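Local coordinates for protein Crov588 (Cafeteriavirus, PDB 6NYR) that is of unknown function but folds as a circular leucine-rich-repeat solenoid built from FNIP repeats, a form that in relatives often serves protein binding, at residues T342-G347 / T364-G369; T298-G303 / T320-G325; K97-L102 / G119-L124; N70-S75 / Q93-S98. All blocks are in the same frame, centred on the assembly; numbering follows the deposited sequence.

How the contacts relate
All four contacts join successive turns of one ring-shaped solenoid. Contacts 1 and 2 lie in series, their centres about 10 Å apart, and strands 321-323 and 343-345 are neighbours, so four strands run on without a break; His343 O lies 2.9 Å from Leu322 N at that junction. Contacts 3 and 4 form a second pair, also about 10 Å apart between centres, sharing Lys97 and Ser98, with Leu102 CD2 3.9 Å from Leu95 CD1. The two pairs lie far apart on the ring: the centres of contacts 1 and 4 are about 56 Å from each other. Contacts 1 to 3 join strands, whereas contact 4 joins loops leading into strands.

Contact 1. Residues T342-G347 / T364-G369; sequences THLTFG and THLTFG
His343 and His365 stack in an offset fashion on neighbouring parallel strands of the leucine-rich-repeat solenoid, one rung of the histidine ladder on the strand surface. The ring planes are 10° apart and the centroids 4.2 Å. Going out along His343, CB points to the histidine and threonine face of the sheet; CG approaches His365 CB; CD2 comes 3.5 Å from His365 CG; and NE2, at the far end, rides above the rim of the His365 ring, over one face. Its CE1 meets Thr364 OG1, while ND1 is held at the near edge by Thr342 OG1, a 2.6 Å hydrogen bond in the ring plane that fixes the ring's rotation. With CG anti to the carbonyl carbon (chi1 -68°), each imidazole swings back beside its own threonine, and Thr364 OG1 repeats this bond with His365 ND1. His321 stacks on His343 from the other side, and His387 meets His365 at a larger tilt.

The backbones are in exact register. Thr342 O accepts from both His365 N and Thr364 N, and three further bonds, ending with Phe346 N to Thr367 O, zip up the strands. On the opposite face Leu344 and Leu366 lie side by side in the buried core. The Phe346 and Phe368 rings are nearly parallel but slid so far that they barely overlap, and CD2 of Phe346 touches CD1 of Phe368 at 3.8 Å.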
# COMPACT_ATOMS: atom_id res chain seq x y z
N THR A 342 6.93 -17.75 -17.80
CA THR A 342 6.56 -18.20 -16.47
C THR A 342 5.30 -17.54 -15.94
O THR A 342 4.60 -18.14 -15.12
CB THR A 342 7.69 -17.92 -15.46
OG1 THR A 342 7.95 -16.51 -15.41
CG2 THR A 342 8.96 -18.66 -15.85
N HIS A 343 4.99 -16.32 -16.38
CA HIS A 343 3.86 -15.56 -15.87
C HIS A 343 2.98 -15.16 -17.03
O HIS A 343 3.44 -14.48 -17.96
CB HIS A 343 4.34 -14.34 -15.08
CG HIS A 343 5.05 -14.69 -13.80
ND1 HIS A 343 6.32 -15.21 -13.78
CD2 HIS A 343 4.64 -14.61 -12.51
CE1 HIS A 343 6.68 -15.43 -12.52
NE2 HIS A 343 5.68 -15.07 -11.74
N LEU A 344 1.71 -15.56 -16.98
CA LEU A 344 0.73 -15.24 -18.01
C LEU A 344 -0.52 -14.70 -17.33
O LEU A 344 -1.12 -15.39 -16.49
CB LEU A 344 0.39 -16.46 -18.86
CG LEU A 344 -0.69 -16.27 -19.92
CD1 LEU A 344 -0.29 -15.16 -20.89
CD2 LEU A 344 -0.95 -17.56 -20.68
N THR A 345 -0.94 -13.51 -17.71
CA THR A 345 -2.10 -12.86 -17.12
C THR A 345 -3.02 -12.43 -18.26
O THR A 345 -2.59 -11.70 -19.16
CB THR A 345 -1.69 -11.66 -16.27
OG1 THR A 345 -0.79 -12.09 -15.24
CG2 THR A 345 -2.90 -11.02 -15.62
N PHE A 346 -4.26 -12.88 -18.20
CA PHE A 346 -5.26 -12.47 -19.18
C PHE A 346 -6.10 -11.33 -18.62
O PHE A 346 -6.13 -11.07 -17.42
CB PHE A 346 -6.17 -13.65 -19.55
CG PHE A 346 -5.51 -14.68 -20.42
CD1 PHE A 346 -5.30 -14.44 -21.77
CD2 PHE A 346 -5.10 -15.90 -19.89
CE1 PHE A 346 -4.69 -15.38 -22.57
CE2 PHE A 346 -4.50 -16.85 -20.70
CZ PHE A 346 -4.30 -16.59 -22.03
N GLY A 347 -6.80 -10.65 -19.54
CA GLY A 347 -7.68 -9.56 -19.19
C GLY A 347 -9.14 -9.97 -19.18
O GLY A 347 -9.50 -11.15 -19.23
N THR A 364 4.62 -21.05 -14.57
CA THR A 364 4.40 -21.22 -13.14
C THR A 364 3.18 -20.47 -12.62
O THR A 364 2.59 -20.88 -11.63
CB THR A 364 5.63 -20.76 -12.35
OG1 THR A 364 5.88 -19.37 -12.58
CG2 THR A 364 6.86 -21.57 -12.75
N HIS A 365 2.79 -19.38 -13.28
CA HIS A 365 1.72 -18.51 -12.81
C HIS A 365 0.76 -18.23 -13.95
O HIS A 365 1.17 -17.67 -14.98
CB HIS A 365 2.30 -17.20 -12.26
CG HIS A 365 3.09 -17.37 -11.00
ND1 HIS A 365 4.36 -17.91 -10.98
CD2 HIS A 365 2.79 -17.08 -9.71
CE1 HIS A 365 4.81 -17.94 -9.74
NE2 HIS A 365 3.87 -17.45 -8.95
N LEU A 366 -0.50 -18.61 -13.77
CA LEU A 366 -1.54 -18.43 -14.77
C LEU A 366 -2.73 -17.74 -14.12
O LEU A 366 -3.35 -18.31 -13.22
CB LEU A 366 -1.97 -19.77 -15.37
CG LEU A 366 -3.11 -19.72 -16.38
CD1 LEU A 366 -2.75 -18.84 -17.56
CD2 LEU A 366 -3.48 -21.12 -16.84
N THR A 367 -3.03 -16.53 -14.58
CA THR A 367 -4.14 -15.74 -14.05
C THR A 367 -5.12 -15.46 -15.19
O THR A 367 -4.75 -14.85 -16.19
CB THR A 367 -3.64 -14.44 -13.42
OG1 THR A 367 -2.77 -14.76 -12.32
CG2 THR A 367 -4.79 -13.58 -12.95
N PHE A 368 -6.36 -15.90 -15.01
CA PHE A 368 -7.42 -15.63 -15.97
C PHE A 368 -8.14 -14.34 -15.59
O PHE A 368 -8.07 -13.88 -14.45
CB PHE A 368 -8.42 -16.78 -16.05
CG PHE A 368 -7.90 -18.00 -16.77
CD1 PHE A 368 -7.79 -18.00 -18.15
CD2 PHE A 368 -7.56 -19.14 -16.07
CE1 PHE A 368 -7.31 -19.11 -18.81
CE2 PHE A 368 -7.09 -20.26 -16.74
CZ PHE A 368 -6.97 -20.24 -18.11
N GLY A 369 -8.88 -13.79 -16.56
CA GLY A 369 -9.66 -12.60 -16.35
C GLY A 369 -11.13 -12.89 -16.10
O GLY A 369 -11.54 -14.03 -15.86

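Contact 2. Residues T298-G303 / T320-G325; sequences THLTFG and THLTFG
Thr298 O is gripped by three donors from the next turn of the solenoid: His321 N at 2.9 Å, Thr320 N, and the hydroxyl Thr320 OG1 at 3.0 Å. The histidine amide arrives almost head-on, the Thr320 amide is tilted from the carbonyl plane, and the hydroxyl stands well above it. Thr320 can use both its amide and its side chain because OG1 sits between backbone N and carbonyl carbon (chi1 62°). Having given its proton to Thr298 O, the hydroxyl takes one from His321 ND1, 2.7 Å away and close to the ring plane.

That relay sets the tilt of the His321 imidazole, on one face of which NE2 of His299 rests, near the rim. The two rings form an offset stack with planes 8° apart, and the nearest nitrogens, His299 NE2 and His321 ND1, touch without a hydrogen bond.

Further along the parallel strands, a water donates to Leu300 O and also pairs with Thr323 OG1 at 2.7 Å, bridging the strands beside the bond from Thr323 N to Leu300 O. Beneath, on the leucine face, Leu322 CD1 touches both CD2 of Leu300 and CE2 of Phe302, the latter at 3.9 Å.

With its ND1 proton committed to Thr320, neutral His321 would carry a lone pair on NE2; such a form would probably ease the close stacking of histidines from His277 through His343, since charged rings in a row would repel.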
# COMPACT_ATOMS: atom_id res chain seq x y z
N THR A 298 11.87 -9.47 -21.80
CA THR A 298 11.42 -10.33 -20.72
C THR A 298 10.03 -9.99 -20.23
O THR A 298 9.32 -10.88 -19.75
CB THR A 298 12.39 -10.25 -19.52
OG1 THR A 298 12.44 -8.90 -19.04
CG2 THR A 298 13.78 -10.70 -19.94
N HIS A 299 9.62 -8.73 -20.32
CA HIS A 299 8.34 -8.27 -19.80
C HIS A 299 7.57 -7.56 -20.90
O HIS A 299 8.10 -6.66 -21.55
CB HIS A 299 8.55 -7.36 -18.58
CG HIS A 299 9.08 -8.08 -17.38
ND1 HIS A 299 10.35 -8.60 -17.32
CD2 HIS A 299 8.49 -8.38 -16.20
CE1 HIS A 299 10.53 -9.18 -16.15
NE2 HIS A 299 9.42 -9.06 -15.45
N LEU A 300 6.33 -7.99 -21.10
CA LEU A 300 5.48 -7.44 -22.15
C LEU A 300 4.08 -7.21 -21.59
O LEU A 300 3.43 -8.16 -21.14
CB LEU A 300 5.42 -8.38 -23.36
CG LEU A 300 4.53 -7.91 -24.51
CD1 LEU A 300 4.95 -6.54 -24.99
CD2 LEU A 300 4.58 -8.93 -25.65
N THR A 301 3.63 -5.96 -21.64
CA THR A 301 2.31 -5.58 -21.15
C THR A 301 1.55 -4.91 -22.30
O THR A 301 2.00 -3.90 -22.84
CB THR A 301 2.42 -4.62 -19.96
OG1 THR A 301 3.09 -5.27 -18.88
CG2 THR A 301 1.04 -4.15 -19.51
N PHE A 302 0.40 -5.49 -22.66
CA PHE A 302 -0.48 -4.88 -23.64
C PHE A 302 -1.50 -3.97 -22.95
O PHE A 302 -1.83 -4.14 -21.78
CB PHE A 302 -1.22 -5.95 -24.46
CG PHE A 302 -0.36 -6.67 -25.45
CD1 PHE A 302 0.07 -6.04 -26.61
CD2 PHE A 302 0.03 -7.98 -25.22
CE1 PHE A 302 0.87 -6.70 -27.52
CE2 PHE A 302 0.83 -8.64 -26.13
CZ PHE A 302 1.25 -8.00 -27.28
N GLY A 303 -2.01 -3.00 -23.72
CA GLY A 303 -3.06 -2.12 -23.25
C GLY A 303 -4.45 -2.71 -23.46
O GLY A 303 -4.62 -3.76 -24.07
N THR A 320 9.46 -13.79 -20.29
CA THR A 320 9.08 -14.44 -19.06
C THR A 320 7.73 -13.98 -18.52
O THR A 320 7.04 -14.76 -17.87
CB THR A 320 10.14 -14.21 -17.97
OG1 THR A 320 10.23 -12.81 -17.68
CG2 THR A 320 11.50 -14.73 -18.42
N HIS A 321 7.36 -12.73 -18.78
CA HIS A 321 6.14 -12.14 -18.24
C HIS A 321 5.31 -11.58 -19.38
O HIS A 321 5.80 -10.77 -20.17
CB HIS A 321 6.46 -11.05 -17.22
CG HIS A 321 7.04 -11.58 -15.94
ND1 HIS A 321 8.34 -12.05 -15.85
CD2 HIS A 321 6.49 -11.75 -14.72
CE1 HIS A 321 8.57 -12.47 -14.62
NE2 HIS A 321 7.46 -12.30 -13.91
N LEU A 322 4.06 -12.04 -19.49
CA LEU A 322 3.12 -11.56 -20.49
C LEU A 322 1.81 -11.19 -19.82
O LEU A 322 1.25 -12.00 -19.07
CB LEU A 322 2.88 -12.61 -21.57
CG LEU A 322 1.77 -12.31 -22.58
CD1 LEU A 322 2.06 -11.04 -23.35
CD2 LEU A 322 1.60 -13.50 -23.53
N THR A 323 1.32 -9.98 -20.08
CA THR A 323 0.09 -9.48 -19.48
C THR A 323 -0.79 -8.88 -20.57
O THR A 323 -0.37 -7.95 -21.27
CB THR A 323 0.38 -8.44 -18.40
OG1 THR A 323 1.23 -9.01 -17.40
CG2 THR A 323 -0.92 -7.96 -17.76
N PHE A 324 -2.01 -9.40 -20.69
CA PHE A 324 -2.97 -8.92 -21.67
C PHE A 324 -3.89 -7.89 -21.03
O PHE A 324 -4.10 -7.87 -19.81
CB PHE A 324 -3.79 -10.07 -22.25
CG PHE A 324 -3.03 -10.92 -23.23
CD1 PHE A 324 -2.71 -10.43 -24.49
CD2 PHE A 324 -2.64 -12.21 -22.90
CE1 PHE A 324 -2.01 -11.21 -25.40
CE2 PHE A 324 -1.94 -12.99 -23.81
CZ PHE A 324 -1.63 -12.49 -25.05
N GLY A 325 -4.46 -7.04 -21.88
CA GLY A 325 -5.41 -6.04 -21.45
C GLY A 325 -6.84 -6.53 -21.56
O GLY A 325 -7.12 -7.71 -21.78
O HOH W 1 3.80 -8.72 -18.10

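Contact 3. Residues K97-L102 / G119-L124; sequences KSLLKL and GGLTHL
The His123 imidazole carries the aliphatic chain of Lys101 over one face and the hydroxyl of Thr122 at its edge, while the ring of His145, from the following strand, stacks on it from the other side; the contact lies at the start of two parallel strands in this leucine-rich-repeat solenoid. Lys101 CE sits almost exactly above the ring centre, 3.6 Å from the centroid and 10° off the ring normal, a CH-pi contact. Beyond CG the lysine chain is fully extended and runs alongside the histidine, its CG over His123 CB and its NZ above the rim near NE2 and CE1.

In the ring plane, His123 ND1 donates to Thr122 OG1 at 3.1 Å, which settles the ring's rotation. The same hydroxyl donates in turn to Leu100 O, coming from above the carbonyl plane; Thr122 N reaches that oxygen on a lone pair at 2.7 Å, and His123 N is its third donor. Leu102 N to His123 O then continues the ladder.

On the inner side of the strands Leu121, with CG anti to its backbone N (chi1 -158°), sends CD1 under the Leu100 carbonyl, where it also meets CD2 of Leu99 and CB of Leu102. Leu102 and Leu124 lie side by side one step on, and Leu102 CD2 stands 4.1 Å from Leu124 CD1.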
# COMPACT_ATOMS: atom_id res chain seq x y z
N LYS A 97 23.95 30.42 3.75
CA LYS A 97 24.86 29.87 2.75
C LYS A 97 25.10 28.37 2.95
O LYS A 97 25.78 27.76 2.11
CB LYS A 97 26.20 30.61 2.78
CG LYS A 97 26.11 32.07 2.33
CD LYS A 97 25.47 32.23 0.95
CE LYS A 97 23.95 32.37 1.04
NZ LYS A 97 23.39 33.20 -0.07
N SER A 98 24.61 27.78 4.04
CA SER A 98 24.68 26.34 4.20
C SER A 98 23.63 25.60 3.38
O SER A 98 23.74 24.38 3.23
CB SER A 98 24.52 25.96 5.68
OG SER A 98 23.27 26.41 6.19
N LEU A 99 22.64 26.30 2.84
CA LEU A 99 21.49 25.64 2.25
C LEU A 99 21.89 24.85 1.01
O LEU A 99 22.59 25.37 0.13
CB LEU A 99 20.40 26.64 1.90
CG LEU A 99 18.99 26.04 1.86
CD1 LEU A 99 18.53 25.67 3.27
CD2 LEU A 99 18.00 26.97 1.19
N LEU A 100 21.43 23.60 0.94
CA LEU A 100 21.67 22.74 -0.20
C LEU A 100 20.40 22.41 -0.98
O LEU A 100 20.48 22.22 -2.20
CB LEU A 100 22.29 21.42 0.27
CG LEU A 100 23.65 21.52 0.95
CD1 LEU A 100 24.03 20.20 1.58
CD2 LEU A 100 24.70 21.96 -0.06
N LYS A 101 19.25 22.35 -0.32
CA LYS A 101 18.01 21.91 -0.93
C LYS A 101 16.91 22.89 -0.56
O LYS A 101 16.75 23.24 0.62
CB LYS A 101 17.66 20.50 -0.47
CG LYS A 101 18.78 19.50 -0.72
CD LYS A 101 18.25 18.08 -0.72
CE LYS A 101 19.37 17.08 -0.99
NZ LYS A 101 18.84 15.69 -1.05
N LEU A 102 16.15 23.33 -1.56
CA LEU A 102 15.18 24.39 -1.36
C LEU A 102 13.98 24.19 -2.27
O LEU A 102 14.15 23.99 -3.47
CB LEU A 102 15.81 25.76 -1.64
CG LEU A 102 14.89 26.98 -1.77
CD1 LEU A 102 14.24 27.33 -0.45
CD2 LEU A 102 15.69 28.16 -2.33
N GLY A 119 24.56 30.11 -3.20
CA GLY A 119 25.51 29.67 -4.21
C GLY A 119 25.80 28.18 -4.18
O GLY A 119 26.03 27.57 -5.23
N GLY A 120 25.79 27.58 -3.00
CA GLY A 120 26.09 26.17 -2.86
C GLY A 120 24.92 25.24 -3.05
O GLY A 120 25.08 24.02 -2.92
N LEU A 121 23.75 25.78 -3.37
CA LEU A 121 22.54 24.98 -3.50
C LEU A 121 22.70 23.89 -4.54
O LEU A 121 23.29 24.10 -5.60
CB LEU A 121 21.37 25.90 -3.86
CG LEU A 121 19.95 25.43 -3.58
CD1 LEU A 121 19.65 25.57 -2.10
CD2 LEU A 121 18.97 26.24 -4.41
N THR A 122 22.14 22.72 -4.25
CA THR A 122 22.16 21.60 -5.17
C THR A 122 20.77 21.17 -5.64
O THR A 122 20.66 20.60 -6.73
CB THR A 122 22.83 20.38 -4.51
OG1 THR A 122 22.28 20.17 -3.20
CG2 THR A 122 24.33 20.58 -4.40
N HIS A 123 19.73 21.44 -4.86
CA HIS A 123 18.37 21.01 -5.18
C HIS A 123 17.45 22.21 -5.10
O HIS A 123 17.28 22.79 -4.03
CB HIS A 123 17.91 19.90 -4.22
CG HIS A 123 18.59 18.58 -4.44
ND1 HIS A 123 19.95 18.41 -4.31
CD2 HIS A 123 18.08 17.37 -4.76
CE1 HIS A 123 20.26 17.15 -4.55
NE2 HIS A 123 19.14 16.50 -4.83
N LEU A 124 16.86 22.58 -6.24
CA LEU A 124 15.94 23.70 -6.32
C LEU A 124 14.62 23.24 -6.92
O LEU A 124 14.60 22.57 -7.96
CB LEU A 124 16.53 24.84 -7.16
CG LEU A 124 15.59 26.02 -7.41
CD1 LEU A 124 15.11 26.61 -6.09
CD2 LEU A 124 16.27 27.09 -8.26

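Contact 4. Residues N70-S75 / Q93-S98; sequences NFLTES and QNLPKS
Asn70 and Asn94 cross with their amide planes turned 72° apart, the side-chain carbonyl of one meeting the amino group of the other. Asn94 ND2 donates to Asn70 OD1 at 2.7 Å, with an N-H...O angle of 162°. The acceptor lies in the amide plane of Asn94, whereas the donor is tilted by 20° from the carbonyl plane of Asn70, so the bond suits the donor's flat group more closely than the acceptor's.

At the other end of the contact Glu74 and Pro96 slide past each other in opposite directions. The bend at chi2 (70°) brings the carboxylate up to the CB edge of the proline ring, Glu74 OE2 3.5 Å from Pro96 CB. The same oxygen is 2.8 Å from Lys97 N and takes a weak hydrogen bond from Ser98 N, at 3.2 Å; the carboxylate thus faces the backbone at 97-98. Between these polar ends the proline meets apolar and backbone groups: its CD packs on Leu72 CB at 3.8 Å and its CG against Thr73 O. Ser98 CB approaches Glu74 O, while its hydroxyl bonds to Leu76 O.

The two loops run nearly parallel, as adjoining turns of the solenoid should. Segment 70-75 leads into strand 78-80, and segment 93-98 carries the chain from the short helix 89-93 into strand 101-103; Asp47 OD1, from the preceding turn, accepts from the backbone N of Asn70 and of Phe71, and Leu95 packs on Pro118 of the following one.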
# COMPACT_ATOMS: atom_id res chain seq x y z
N ASN A 70 13.84 35.54 7.78
CA ASN A 70 15.11 36.14 7.40
C ASN A 70 16.30 35.70 8.23
O ASN A 70 17.42 36.15 7.96
CB ASN A 70 15.01 37.67 7.45
CG ASN A 70 14.22 38.24 6.29
OD1 ASN A 70 14.78 38.53 5.23
ND2 ASN A 70 12.91 38.39 6.47
N PHE A 71 16.11 34.84 9.24
CA PHE A 71 17.20 34.46 10.12
C PHE A 71 17.20 32.95 10.37
O PHE A 71 17.14 32.48 11.50
CB PHE A 71 17.12 35.24 11.44
CG PHE A 71 17.45 36.69 11.29
CD1 PHE A 71 18.76 37.09 11.04
CD2 PHE A 71 16.47 37.67 11.38
CE1 PHE A 71 19.08 38.42 10.89
CE2 PHE A 71 16.79 39.00 11.23
CZ PHE A 71 18.10 39.38 10.99
N LEU A 72 17.29 32.18 9.29
CA LEU A 72 17.44 30.75 9.45
C LEU A 72 18.82 30.41 10.01
O LEU A 72 19.80 31.13 9.78
CB LEU A 72 17.27 30.02 8.12
CG LEU A 72 15.88 29.81 7.52
CD1 LEU A 72 14.87 29.37 8.54
CD2 LEU A 72 15.48 31.12 6.84
N THR A 73 18.89 29.30 10.74
CA THR A 73 20.16 28.81 11.26
C THR A 73 21.16 28.66 10.12
O THR A 73 20.80 28.28 9.00
CB THR A 73 19.95 27.48 11.98
OG1 THR A 73 19.02 27.66 13.06
CG2 THR A 73 21.25 26.94 12.53
N GLU A 74 22.42 28.97 10.41
CA GLU A 74 23.48 28.80 9.42
C GLU A 74 23.98 27.34 9.39
O GLU A 74 25.05 27.05 8.86
CB GLU A 74 24.64 29.75 9.71
CG GLU A 74 25.65 29.90 8.57
CD GLU A 74 25.07 30.66 7.37
OE1 GLU A 74 24.64 31.82 7.55
OE2 GLU A 74 25.06 30.10 6.26
N SER A 75 23.19 26.44 9.98
CA SER A 75 23.37 25.00 9.83
C SER A 75 22.22 24.34 9.09
O SER A 75 22.28 23.13 8.82
CB SER A 75 23.54 24.34 11.20
OG SER A 75 24.66 24.86 11.90
N GLN A 93 17.84 36.35 -0.47
CA GLN A 93 19.23 36.76 -0.27
C GLN A 93 19.68 36.51 1.16
O GLN A 93 20.88 36.34 1.40
CB GLN A 93 19.34 38.24 -0.63
CG GLN A 93 20.66 38.71 -1.16
CD GLN A 93 20.50 40.01 -1.93
OE1 GLN A 93 19.39 40.42 -2.26
NE2 GLN A 93 21.62 40.67 -2.23
N ASN A 94 18.75 36.47 2.10
CA ASN A 94 19.06 36.19 3.50
C ASN A 94 19.03 34.71 3.84
O ASN A 94 19.32 34.36 4.99
CB ASN A 94 18.08 36.95 4.41
CG ASN A 94 18.34 38.44 4.42
OD1 ASN A 94 19.44 38.90 4.10
ND2 ASN A 94 17.33 39.22 4.80
N LEU A 95 18.70 33.84 2.89
CA LEU A 95 18.83 32.41 3.13
C LEU A 95 20.28 32.07 3.50
O LEU A 95 21.22 32.69 2.99
CB LEU A 95 18.41 31.61 1.89
CG LEU A 95 16.93 31.62 1.54
CD1 LEU A 95 16.70 30.93 0.19
CD2 LEU A 95 16.09 30.96 2.62
N PRO A 96 20.48 31.11 4.40
CA PRO A 96 21.84 30.80 4.84
C PRO A 96 22.65 30.11 3.76
O PRO A 96 22.14 29.31 2.96
CB PRO A 96 21.62 29.87 6.05
CG PRO A 96 20.30 29.22 5.78
CD PRO A 96 19.46 30.25 5.05
N LYS A 97 23.95 30.42 3.75
CA LYS A 97 24.86 29.87 2.75
C LYS A 97 25.10 28.37 2.95
O LYS A 97 25.78 27.76 2.11
CB LYS A 97 26.20 30.61 2.78
CG LYS A 97 26.11 32.07 2.33
CD LYS A 97 25.47 32.23 0.95
CE LYS A 97 23.95 32.37 1.04
NZ LYS A 97 23.39 33.20 -0.07
N SER A 98 24.61 27.78 4.04
CA SER A 98 24.68 26.34 4.20
C SER A 98 23.63 25.60 3.38
O SER A 98 23.74 24.38 3.23
CB SER A 98 24.52 25.96 5.68
OG SER A 98 23.27 26.41 6.19